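Local coordinates for protein exodeoxyribonuclease 10 (Escherichia coli, PDB 4FZY) that degrades single- and double-stranded DNA from the 3' end, using magnesium and binding single-stranded ends more tightly, at residues T7-L12 with R86-E91. Numbering follows the deposited sequence.
Sequences TETCGL and RRVLPE. With NA (sodium ion), chain F; nucleotides of chain A; nucleotides of chain C.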
loop_
_atom_site.group_PDB
_atom_site.type_symbol
_atom_site.label_atom_id
_atom_site.label_comp_id
_atom_site.label_asym_id
_atom_site.label_seq_id
_atom_site.Cartn_x
_atom_site.Cartn_y
_atom_site.Cartn_z
ATOM N N THR B 7 6.137 -13.500 22.433
ATOM C CA THR B 7 7.442 -14.084 22.220
ATOM C C THR B 7 8.546 -12.989 22.170
ATOM O O THR B 7 8.382 -11.969 21.507
ATOM C CB THR B 7 7.416 -14.970 20.940
ATOM O OG1 THR B 7 8.524 -15.871 20.937
ATOM C CG2 THR B 7 7.450 -14.133 19.690
ATOM N N GLU B 8 9.565 -13.107 23.018
ATOM C CA GLU B 8 10.759 -12.244 22.886
ATOM C C GLU B 8 11.870 -12.982 22.106
ATOM O O GLU B 8 12.085 -14.169 22.309
ATOM C CB GLU B 8 11.282 -11.770 24.263
ATOM C CG GLU B 8 10.260 -11.045 25.188
ATOM C CD GLU B 8 9.400 -9.973 24.475
ATOM O OE1 GLU B 8 9.892 -9.313 23.534
ATOM O OE2 GLU B 8 8.239 -9.753 24.899
ATOM N N THR B 9 12.535 -12.280 21.191
ATOM C CA THR B 9 13.420 -12.910 20.224
ATOM C C THR B 9 14.816 -12.262 20.187
ATOM O O THR B 9 15.078 -11.283 20.884
ATOM C CB THR B 9 12.845 -12.818 18.798
ATOM O OG1 THR B 9 13.015 -11.485 18.300
ATOM C CG2 THR B 9 11.356 -13.193 18.753
ATOM N N CYS B 10 15.660 -12.773 19.289
ATOM C CA CYS B 10 17.022 -12.288 19.059
ATOM C C CYS B 10 17.097 -11.197 17.970
ATOM O O CYS B 10 18.152 -10.588 17.755
ATOM C CB CYS B 10 17.917 -13.445 18.611
ATOM S SG CYS B 10 18.012 -14.872 19.721
ATOM N N GLY B 11 16.021 -11.044 17.210
ATOM C CA GLY B 11 15.996 -10.105 16.103
ATOM C C GLY B 11 14.689 -10.301 15.375
ATOM O O GLY B 11 13.787 -10.982 15.864
ATOM N N LEU B 12 14.613 -9.786 14.168
ATOM C CA LEU B 12 13.384 -9.854 13.418
ATOM C C LEU B 12 13.364 -11.056 12.479
ATOM O O LEU B 12 12.461 -11.184 11.648
ATOM C CB LEU B 12 13.194 -8.553 12.645
ATOM C CG LEU B 12 13.172 -7.356 13.585
ATOM C CD1 LEU B 12 13.509 -6.085 12.852
ATOM C CD2 LEU B 12 11.814 -7.266 14.255
ATOM N N ARG B 86 3.886 -16.287 14.721
ATOM C CA ARG B 86 3.650 -17.448 13.874
ATOM C C ARG B 86 4.883 -17.846 13.062
ATOM O O ARG B 86 5.085 -19.018 12.763
ATOM C CB ARG B 86 2.480 -17.169 12.937
ATOM C CG ARG B 86 1.949 -18.391 12.219
ATOM C CD ARG B 86 0.683 -18.060 11.409
ATOM N NE ARG B 86 -0.114 -19.262 11.135
ATOM C CZ ARG B 86 -0.165 -19.886 9.956
ATOM N NH1 ARG B 86 0.512 -19.416 8.907
ATOM N NH2 ARG B 86 -0.897 -20.986 9.826
ATOM N N ARG B 87 5.697 -16.866 12.686
ATOM C CA ARG B 87 6.837 -17.134 11.828
ATOM C C ARG B 87 8.049 -17.632 12.606
ATOM O O ARG B 87 8.829 -18.445 12.105
ATOM C CB ARG B 87 7.209 -15.891 11.035
ATOM C CG ARG B 87 7.917 -16.198 9.728
ATOM C CD ARG B 87 8.093 -14.945 8.884
ATOM N NE ARG B 87 9.009 -14.011 9.526
ATOM C CZ ARG B 87 8.672 -12.797 9.944
ATOM N NH1 ARG B 87 7.449 -12.321 9.712
ATOM N NH2 ARG B 87 9.578 -12.041 10.553
ATOM N N VAL B 88 8.230 -17.118 13.813
ATOM C CA VAL B 88 9.447 -17.366 14.563
ATOM C C VAL B 88 9.281 -18.552 15.529
ATOM O O VAL B 88 10.258 -19.095 16.033
ATOM C CB VAL B 88 9.859 -16.112 15.355
ATOM C CG1 VAL B 88 9.990 -14.943 14.427
ATOM C CG2 VAL B 88 8.833 -15.801 16.433
ATOM N N LEU B 89 8.029 -18.865 15.854
ATOM C CA LEU B 89 7.687 -19.967 16.754
ATOM C C LEU B 89 7.592 -21.230 15.931
ATOM O O LEU B 89 7.408 -21.161 14.723
ATOM C CB LEU B 89 6.333 -19.698 17.429
ATOM C CG LEU B 89 6.319 -19.465 18.939
ATOM C CD1 LEU B 89 7.691 -19.122 19.458
ATOM C CD2 LEU B 89 5.287 -18.418 19.360
ATOM N N PRO B 90 7.691 -22.398 16.585
ATOM C CA PRO B 90 7.389 -23.666 15.908
ATOM C C PRO B 90 5.909 -23.772 15.521
ATOM O O PRO B 90 5.070 -23.088 16.108
ATOM C CB PRO B 90 7.750 -24.713 16.961
ATOM C CG PRO B 90 8.695 -24.018 17.882
ATOM C CD PRO B 90 8.228 -22.611 17.937
ATOM N N GLU B 91 5.613 -24.528 14.466
ATOM C CA GLU B 91 4.259 -24.536 13.883
ATOM C C GLU B 91 3.254 -24.904 14.962
ATOM O O GLU B 91 3.543 -25.749 15.817
ATOM C CB GLU B 91 4.177 -25.519 12.690
ATOM C CG GLU B 91 2.743 -25.994 12.304
ATOM C CD GLU B 91 2.460 -27.466 12.689
ATOM O OE1 GLU B 91 2.685 -28.370 11.841
ATOM O OE2 GLU B 91 2.001 -27.712 13.836
HETATM NA NA NA F . 6.485 -8.465 23.412
ATOM P P DG A 12 7.216 -7.453 20.069
ATOM O OP1 DG A 12 6.633 -8.193 21.211
ATOM O OP2 DG A 12 7.122 -5.977 20.040
ATOM O "O5'" DG A 12 8.768 -7.862 19.922
ATOM C "C5'" DG A 12 9.141 -9.078 19.323
ATOM C "C4'" DG A 12 10.648 -9.256 19.365
ATOM O "O4'" DG A 12 11.201 -8.810 18.105
ATOM C "C3'" DG A 12 11.397 -8.461 20.429
ATOM O "O3'" DG A 12 11.526 -9.216 21.634
ATOM C "C2'" DG A 12 12.764 -8.278 19.795
ATOM C "C1'" DG A 12 12.405 -8.114 18.332
ATOM N N9 DG A 12 12.183 -6.733 17.949
ATOM C C8 DG A 12 11.083 -5.964 18.230
ATOM N N7 DG A 12 11.149 -4.770 17.714
ATOM C C5 DG A 12 12.365 -4.748 17.049
ATOM C C6 DG A 12 12.985 -3.708 16.314
ATOM O O6 DG A 12 12.549 -2.568 16.093
ATOM N N1 DG A 12 14.224 -4.092 15.802
ATOM C C2 DG A 12 14.775 -5.335 15.982
ATOM N N2 DG A 12 15.946 -5.550 15.390
ATOM N N3 DG A 12 14.225 -6.309 16.702
ATOM C C4 DG A 12 13.020 -5.945 17.195
ATOM P P DT C 2 18.530 -4.225 7.413
ATOM O OP1 DT C 2 19.515 -4.976 6.599
ATOM O OP2 DT C 2 17.917 -2.979 6.894
ATOM O "O5'" DT C 2 17.361 -5.245 7.792
ATOM C "C5'" DT C 2 17.668 -6.475 8.411
ATOM C "C4'" DT C 2 16.581 -7.481 8.092
ATOM O "O4'" DT C 2 15.381 -7.164 8.849
ATOM C "C3'" DT C 2 16.152 -7.493 6.633
ATOM O "O3'" DT C 2 15.799 -8.813 6.262
ATOM C "C2'" DT C 2 14.955 -6.537 6.617
ATOM C "C1'" DT C 2 14.318 -6.802 7.980
ATOM N N1 DT C 2 13.637 -5.629 8.592
ATOM C C2 DT C 2 12.490 -5.821 9.343
ATOM O O2 DT C 2 11.928 -6.907 9.473
ATOM N N3 DT C 2 11.990 -4.674 9.910
ATOM C C4 DT C 2 12.522 -3.395 9.828
ATOM O O4 DT C 2 12.005 -2.427 10.383
ATOM C C5 DT C 2 13.732 -3.274 9.047
ATOM C C7 DT C 2 14.391 -1.933 8.868
ATOM C C6 DT C 2 14.230 -4.387 8.489
ATOM P P DA A 11 4.505 -3.451 17.527
ATOM O OP1 DA A 11 3.596 -3.472 18.704
ATOM O OP2 DA A 11 5.572 -2.408 17.420
ATOM O "O5'" DA A 11 5.161 -4.895 17.357
ATOM C "C5'" DA A 11 4.381 -6.057 17.148
ATOM C "C4'" DA A 11 5.302 -7.219 16.804
ATOM O "O4'" DA A 11 5.673 -7.080 15.411
ATOM C "C3'" DA A 11 6.630 -7.249 17.553
ATOM O "O3'" DA A 11 6.526 -8.000 18.743
ATOM C "C2'" DA A 11 7.553 -7.925 16.554
ATOM C "C1'" DA A 11 7.048 -7.337 15.247
ATOM N N9 DA A 11 7.705 -6.095 14.880
ATOM C C8 DA A 11 7.859 -4.971 15.654
ATOM N N7 DA A 11 8.515 -4.014 15.046
ATOM C C5 DA A 11 8.861 -4.559 13.818
ATOM C C6 DA A 11 9.585 -4.050 12.721
ATOM N N6 DA A 11 10.119 -2.821 12.682
ATOM N N1 DA A 11 9.720 -4.852 11.647
ATOM C C2 DA A 11 9.181 -6.086 11.684
ATOM N N3 DA A 11 8.459 -6.666 12.644
ATOM C C4 DA A 11 8.342 -5.838 13.690
#
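Where strand 2-9 runs out, Thr7 and Thr9 face the end of helix 82-88: Thr7 CA lies 8.0 Å from Leu89 CA and Thr9 CA 8.2 Å from Val88 CA. Val88 CG2 meets the methyls of both threonines, lying 3.9 Å from Thr7 CG2 and slightly farther from Thr9 CG2. Leu89, the first residue past the helix, slides its CD1 alongside Thr7 OG1, and both side chains also rest on Ile16.

Both branches of Thr9 stand between protein and DNA. With OG1 between the backbone N and the carbonyl carbon (chi1 75°), CG2 turns to Val88 while the hydroxyl donates to Gly11 O at 2.6 Å and sits 3.2 Å from O4' of the terminal deoxyguanosine, DG12 of chain A. A valine here would probably leave Gly11 O without its donor and the turn that carries Leu12 to the guanine less firmly held. That turn lays the Leu12 methyls against one face of the guanine, CD2 3.4 Å from C4 of DG12, with CD1 reaching the thymine of DT2 of chain C. Arg87, bent at chi3, brings NH2 edge-on to Leu12 O in a weak bond of 3.2 Å.

Between the threonines, Glu8 points the other way: OE1 accepts the 3'-hydroxyl of DG12, and OE2 binds the sodium ion 2.6 Å away, which Asp6 and Asp139 also ligate. This is the acidic metal centre of a DEDDh exonuclease. The contact thus backs a largely apolar seam of methyls, with a weak polar tie at Leu12 O, onto the polar grip on the DNA's 3' end.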